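Local coordinates for Myo-inositol phosphohydrolase (Mitsuokella multacida, PDB 4WU3), which binds inositol-(1,3,4,5)-tetrakisphosphate and probably removes phosphate from inositol hexakisphosphate, as a phytase of the protein tyrosine phosphatase-like family, at residues Thr377-Met390 with Asn559-Leu573. The protein carries 2 engineered substitutions. Sequence-based numbering, arbitrary orientation.
Sequences TPTPTRKGLDTLYM and NPDVSLGDILSRQYL
In this PTP-like phytase fold, the loop leading into strand 390-393 runs along helix 564-573, and Arg570 of that helix reaches into the type II turn Arg382-Leu385. Its guanidinium grips Lys383 O end-on, NH1 and NH2 each 3.1 Å from that oxygen, while NH2 also donates to Thr381 O at 2.8 Å, standing above the carbonyl plane. Leu385 CD2 lies over one guanidinium face and Val562 CG1, farther off, over the opposite one; Asp555 of helix 545-558 forms a salt bridge with NH1. With CG set between backbone N and carbonyl carbon (chi1 68°), the extended chain carries the guanidinium out to these two carbonyls. A leucine here would probably leave the carbonyls of Thr381 and Lys383 without these donors and Asp555 without its charged mate. At the solvent side, Lys383 bends at chi2 (-92°) into a salt bridge with Asp561, NZ 2.8 Å from OD1 on its syn lone pair, and onto an in-plane lone pair of Asn559 OD1. Farther along the helix, Pro380 CD meets Leu573 CD1 tip to tip in a tight 3.5 Å contact. Near the other end of the contact, Thr377 N donates to Ser569 OG over 2.9 Å, nearly straight at 164°.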
loop_
_atom_site.group_PDB
_atom_site.type_symbol
_atom_site.label_atom_id
_atom_site.label_comp_id
_atom_site.label_asym_id
_atom_site.label_seq_id
_atom_site.Cartn_x
_atom_site.Cartn_y
_atom_site.Cartn_z
ATOM N N THR A 377 -39.196 23.331 8.036
ATOM C CA THR A 377 -40.569 23.643 7.690
ATOM C C THR A 377 -40.622 24.748 6.652
ATOM O O THR A 377 -39.819 25.674 6.678
ATOM C CB THR A 377 -41.404 24.072 8.907
ATOM O OG1 THR A 377 -42.684 24.505 8.445
ATOM C CG2 THR A 377 -40.742 25.210 9.666
ATOM N N PRO A 378 -41.571 24.649 5.720
ATOM C CA PRO A 378 -41.738 25.702 4.721
ATOM C C PRO A 378 -42.402 26.959 5.295
ATOM O O PRO A 378 -42.404 28.005 4.643
ATOM C CB PRO A 378 -42.613 25.042 3.648
ATOM C CG PRO A 378 -43.307 23.911 4.336
ATOM C CD PRO A 378 -42.473 23.503 5.511
ATOM N N THR A 379 -42.916 26.866 6.518
ATOM C CA THR A 379 -43.681 27.964 7.109
ATOM C C THR A 379 -43.227 28.291 8.532
ATOM O O THR A 379 -44.010 28.202 9.475
ATOM C CB THR A 379 -45.194 27.634 7.138
ATOM O OG1 THR A 379 -45.429 26.472 7.949
ATOM C CG2 THR A 379 -45.710 27.371 5.734
ATOM N N PRO A 380 -41.954 28.676 8.694
ATOM C CA PRO A 380 -41.449 29.017 10.015
ATOM C C PRO A 380 -41.942 30.388 10.433
ATOM O O PRO A 380 -42.342 31.183 9.587
ATOM C CB PRO A 380 -39.939 29.049 9.811
ATOM C CG PRO A 380 -39.788 29.505 8.404
ATOM C CD PRO A 380 -40.957 28.928 7.643
ATOM N N THR A 381 -41.920 30.656 11.732
ATOM C CA THR A 381 -42.317 31.962 12.232
ATOM C C THR A 381 -41.304 32.996 11.767
ATOM O O THR A 381 -40.120 32.697 11.665
ATOM C CB THR A 381 -42.404 31.995 13.771
ATOM O OG1 THR A 381 -42.698 33.331 14.201
ATOM C CG2 THR A 381 -41.085 31.546 14.411
ATOM N N ARG A 382 -41.781 34.206 11.484
ATOM C CA ARG A 382 -40.914 35.317 11.115
ATOM C C ARG A 382 -40.702 36.234 12.303
ATOM O O ARG A 382 -40.304 37.396 12.163
ATOM C CB ARG A 382 -41.513 36.125 9.964
ATOM C CG ARG A 382 -41.341 35.510 8.582
ATOM C CD ARG A 382 -41.591 36.536 7.474
ATOM N NE ARG A 382 -40.438 37.419 7.251
ATOM C CZ ARG A 382 -39.730 37.473 6.121
ATOM N NH1 ARG A 382 -38.701 38.298 6.022
ATOM N NH2 ARG A 382 -40.052 36.711 5.081
ATOM N N LYS A 383 -40.942 35.703 13.487
ATOM C CA LYS A 383 -40.857 36.509 14.685
ATOM C C LYS A 383 -39.441 37.005 15.003
ATOM O O LYS A 383 -38.483 36.238 15.088
ATOM C CB LYS A 383 -41.418 35.722 15.860
ATOM C CG LYS A 383 -41.285 36.462 17.151
ATOM C CD LYS A 383 -39.991 36.095 17.831
ATOM C CE LYS A 383 -39.782 37.068 18.963
ATOM N NZ LYS A 383 -38.688 36.648 19.862
ATOM N N GLY A 384 -39.319 38.305 15.208
ATOM C CA GLY A 384 -38.035 38.876 15.575
ATOM C C GLY A 384 -37.250 39.410 14.380
ATOM O O GLY A 384 -36.341 40.232 14.531
ATOM N N LEU A 385 -37.608 38.951 13.189
ATOM C CA LEU A 385 -36.872 39.304 11.981
ATOM C C LEU A 385 -36.885 40.806 11.709
ATOM O O LEU A 385 -35.912 41.368 11.201
ATOM C CB LEU A 385 -37.441 38.563 10.778
ATOM C CG LEU A 385 -37.222 37.051 10.715
ATOM C CD1 LEU A 385 -37.682 36.525 9.367
ATOM C CD2 LEU A 385 -35.771 36.672 10.947
ATOM N N ASP A 386 -37.986 41.461 12.058
ATOM C CA ASP A 386 -38.123 42.896 11.804
ATOM C C ASP A 386 -37.134 43.755 12.617
ATOM O O ASP A 386 -36.885 44.913 12.278
ATOM C CB ASP A 386 -39.571 43.346 12.065
ATOM C CG ASP A 386 -40.050 43.002 13.459
ATOM O OD1 ASP A 386 -40.259 41.798 13.737
ATOM O OD2 ASP A 386 -40.226 43.933 14.273
ATOM N N THR A 387 -36.580 43.202 13.693
ATOM C CA THR A 387 -35.623 43.952 14.516
ATOM C C THR A 387 -34.263 43.243 14.664
ATOM O O THR A 387 -33.423 43.654 15.468
ATOM C CB THR A 387 -36.199 44.258 15.919
ATOM O OG1 THR A 387 -36.477 43.036 16.608
ATOM C CG2 THR A 387 -37.484 45.068 15.815
ATOM N N LEU A 388 -34.043 42.188 13.885
ATOM C CA LEU A 388 -32.787 41.433 13.958
ATOM C C LEU A 388 -31.612 42.207 13.323
ATOM O O LEU A 388 -30.462 42.032 13.707
ATOM C CB LEU A 388 -32.970 40.058 13.310
ATOM C CG LEU A 388 -31.871 38.996 13.476
ATOM C CD1 LEU A 388 -31.337 38.957 14.895
ATOM C CD2 LEU A 388 -32.410 37.624 13.084
ATOM N N TYR A 389 -31.924 43.085 12.378
ATOM C CA TYR A 389 -30.935 43.918 11.718
ATOM C C TYR A 389 -29.740 43.105 11.220
ATOM O O TYR A 389 -28.604 43.305 11.632
ATOM C CB TYR A 389 -30.475 45.045 12.649
ATOM C CG TYR A 389 -31.590 45.919 13.170
ATOM C CD1 TYR A 389 -32.646 46.312 12.347
ATOM C CD2 TYR A 389 -31.578 46.377 14.477
ATOM C CE1 TYR A 389 -33.667 47.117 12.826
ATOM C CE2 TYR A 389 -32.589 47.183 14.968
ATOM C CZ TYR A 389 -33.634 47.551 14.137
ATOM O OH TYR A 389 -34.647 48.346 14.622
ATOM N N MET A 390 -30.003 42.183 10.311
ATOM C CA MET A 390 -28.952 41.311 9.822
ATOM C C MET A 390 -29.129 41.049 8.343
ATOM O O MET A 390 -30.251 40.944 7.852
ATOM C CB MET A 390 -28.997 39.989 10.586
ATOM C CG MET A 390 -28.025 38.948 10.096
ATOM S SD MET A 390 -28.080 37.476 11.126
ATOM C CE MET A 390 -29.683 36.827 10.670
ATOM N N ASN A 559 -33.361 35.529 19.461
ATOM C CA ASN A 559 -34.717 35.010 19.483
ATOM C C ASN A 559 -34.736 33.585 20.006
ATOM O O ASN A 559 -35.107 32.661 19.286
ATOM C CB ASN A 559 -35.311 35.051 18.078
ATOM C CG ASN A 559 -35.429 36.462 17.545
ATOM O OD1 ASN A 559 -36.343 37.193 17.898
ATOM N ND2 ASN A 559 -34.498 36.855 16.711
ATOM N N PRO A 560 -34.331 33.403 21.271
ATOM C CA PRO A 560 -34.224 32.068 21.855
ATOM C C PRO A 560 -35.584 31.365 22.012
ATOM O O PRO A 560 -35.633 30.157 22.247
ATOM C CB PRO A 560 -33.554 32.327 23.210
ATOM C CG PRO A 560 -33.823 33.761 23.516
ATOM C CD PRO A 560 -33.913 34.466 22.203
ATOM N N ASP A 561 -36.673 32.111 21.862
ATOM C CA ASP A 561 -38.014 31.535 21.946
ATOM C C ASP A 561 -38.466 30.874 20.640
ATOM O O ASP A 561 -39.510 30.240 20.595
ATOM C CB ASP A 561 -39.023 32.610 22.342
ATOM C CG ASP A 561 -38.968 33.831 21.426
ATOM O OD1 ASP A 561 -37.882 34.153 20.893
ATOM O OD2 ASP A 561 -40.015 34.485 21.261
ATOM N N VAL A 562 -37.684 31.027 19.577
ATOM C CA VAL A 562 -38.008 30.388 18.305
ATOM C C VAL A 562 -37.323 29.020 18.194
ATOM O O VAL A 562 -36.203 28.840 18.660
ATOM C CB VAL A 562 -37.603 31.290 17.139
ATOM C CG1 VAL A 562 -37.853 30.587 15.812
ATOM C CG2 VAL A 562 -38.363 32.610 17.223
ATOM N N SER A 563 -38.000 28.047 17.595
ATOM C CA SER A 563 -37.461 26.679 17.564
ATOM C C SER A 563 -36.209 26.568 16.694
ATOM O O SER A 563 -35.981 27.392 15.811
ATOM C CB SER A 563 -38.526 25.692 17.085
ATOM O OG SER A 563 -38.901 25.943 15.740
ATOM N N LEU A 564 -35.384 25.557 16.948
ATOM C CA LEU A 564 -34.198 25.351 16.127
ATOM C C LEU A 564 -34.602 25.223 14.660
ATOM O O LEU A 564 -34.058 25.890 13.789
ATOM C CB LEU A 564 -33.436 24.113 16.565
ATOM C CG LEU A 564 -32.195 23.809 15.712
ATOM C CD1 LEU A 564 -31.235 24.983 15.779
ATOM C CD2 LEU A 564 -31.501 22.544 16.185
ATOM N N GLY A 565 -35.581 24.371 14.407
ATOM C CA GLY A 565 -36.062 24.141 13.057
ATOM C C GLY A 565 -36.617 25.369 12.358
ATOM O O GLY A 565 -36.478 25.503 11.137
ATOM N N ASP A 566 -37.253 26.270 13.107
ATOM C CA ASP A 566 -37.762 27.513 12.518
ATOM C C ASP A 566 -36.618 28.469 12.135
ATOM O O ASP A 566 -36.631 29.087 11.063
ATOM C CB ASP A 566 -38.737 28.211 13.467
ATOM C CG ASP A 566 -40.126 27.595 13.440
ATOM O OD1 ASP A 566 -40.317 26.554 12.784
ATOM O OD2 ASP A 566 -41.039 28.154 14.080
ATOM N N ILE A 567 -35.627 28.576 13.011
ATOM C CA ILE A 567 -34.437 29.377 12.727
ATOM C C ILE A 567 -33.763 28.870 11.443
ATOM O O ILE A 567 -33.556 29.624 10.487
ATOM C CB ILE A 567 -33.421 29.286 13.876
ATOM C CG1 ILE A 567 -33.986 29.898 15.162
ATOM C CG2 ILE A 567 -32.115 29.955 13.487
ATOM C CD1 ILE A 567 -34.047 31.411 15.166
ATOM N N LEU A 568 -33.420 27.589 11.418
ATOM C CA LEU A 568 -32.712 27.031 10.267
ATOM C C LEU A 568 -33.553 27.149 9.006
ATOM O O LEU A 568 -33.053 27.454 7.919
ATOM C CB LEU A 568 -32.322 25.575 10.530
ATOM C CG LEU A 568 -31.359 25.400 11.706
ATOM C CD1 LEU A 568 -30.828 23.978 11.760
ATOM C CD2 LEU A 568 -30.200 26.388 11.648
ATOM N N SER A 569 -34.847 26.924 9.155
ATOM C CA SER A 569 -35.753 27.003 8.025
ATOM C C SER A 569 -35.851 28.427 7.457
ATOM O O SER A 569 -35.735 28.630 6.251
ATOM C CB SER A 569 -37.124 26.468 8.428
ATOM O OG SER A 569 -37.030 25.098 8.809
ATOM N N ARG A 570 -36.033 29.429 8.305
ATOM C CA ARG A 570 -36.147 30.767 7.768
ATOM C C ARG A 570 -34.817 31.284 7.215
ATOM O O ARG A 570 -34.803 31.948 6.174
ATOM C CB ARG A 570 -36.750 31.730 8.785
ATOM C CG ARG A 570 -35.902 32.035 10.002
ATOM C CD ARG A 570 -36.819 32.493 11.117
ATOM N NE ARG A 570 -36.137 33.301 12.113
ATOM C CZ ARG A 570 -36.758 33.899 13.116
ATOM N NH1 ARG A 570 -36.088 34.615 13.981
ATOM N NH2 ARG A 570 -38.056 33.789 13.262
ATOM N N GLN A 571 -33.698 30.960 7.868
ATOM C CA GLN A 571 -32.385 31.344 7.319
ATOM C C GLN A 571 -32.155 30.687 5.942
ATOM O O GLN A 571 -31.537 31.284 5.052
ATOM C CB GLN A 571 -31.246 31.015 8.290
ATOM C CG GLN A 571 -31.227 31.855 9.563
ATOM C CD GLN A 571 -31.290 33.347 9.295
ATOM O OE1 GLN A 571 -30.752 33.848 8.305
ATOM N NE2 GLN A 571 -31.956 34.065 10.179
ATOM N N TYR A 572 -32.662 29.470 5.769
ATOM C CA TYR A 572 -32.624 28.809 4.471
ATOM C C TYR A 572 -33.555 29.529 3.509
ATOM O O TYR A 572 -33.156 29.892 2.393
ATOM C CB TYR A 572 -33.021 27.325 4.570
ATOM C CG TYR A 572 -33.239 26.670 3.220
ATOM C CD1 TYR A 572 -32.171 26.278 2.445
ATOM C CD2 TYR A 572 -34.516 26.466 2.718
ATOM C CE1 TYR A 572 -32.354 25.697 1.207
ATOM C CE2 TYR A 572 -34.714 25.873 1.481
ATOM C CZ TYR A 572 -33.623 25.492 0.726
ATOM O OH TYR A 572 -33.789 24.895 -0.513
ATOM N N LEU A 573 -34.789 29.754 3.950
ATOM C CA LEU A 573 -35.794 30.352 3.086
ATOM C C LEU A 573 -35.373 31.734 2.634
ATOM O O LEU A 573 -35.687 32.146 1.529
ATOM C CB LEU A 573 -37.147 30.404 3.781
ATOM C CG LEU A 573 -37.775 29.018 3.934
ATOM C CD1 LEU A 573 -39.026 29.078 4.781
ATOM C CD2 LEU A 573 -38.088 28.422 2.572
HETATM O O HOH W 1 -34.529 39.771 16.531
#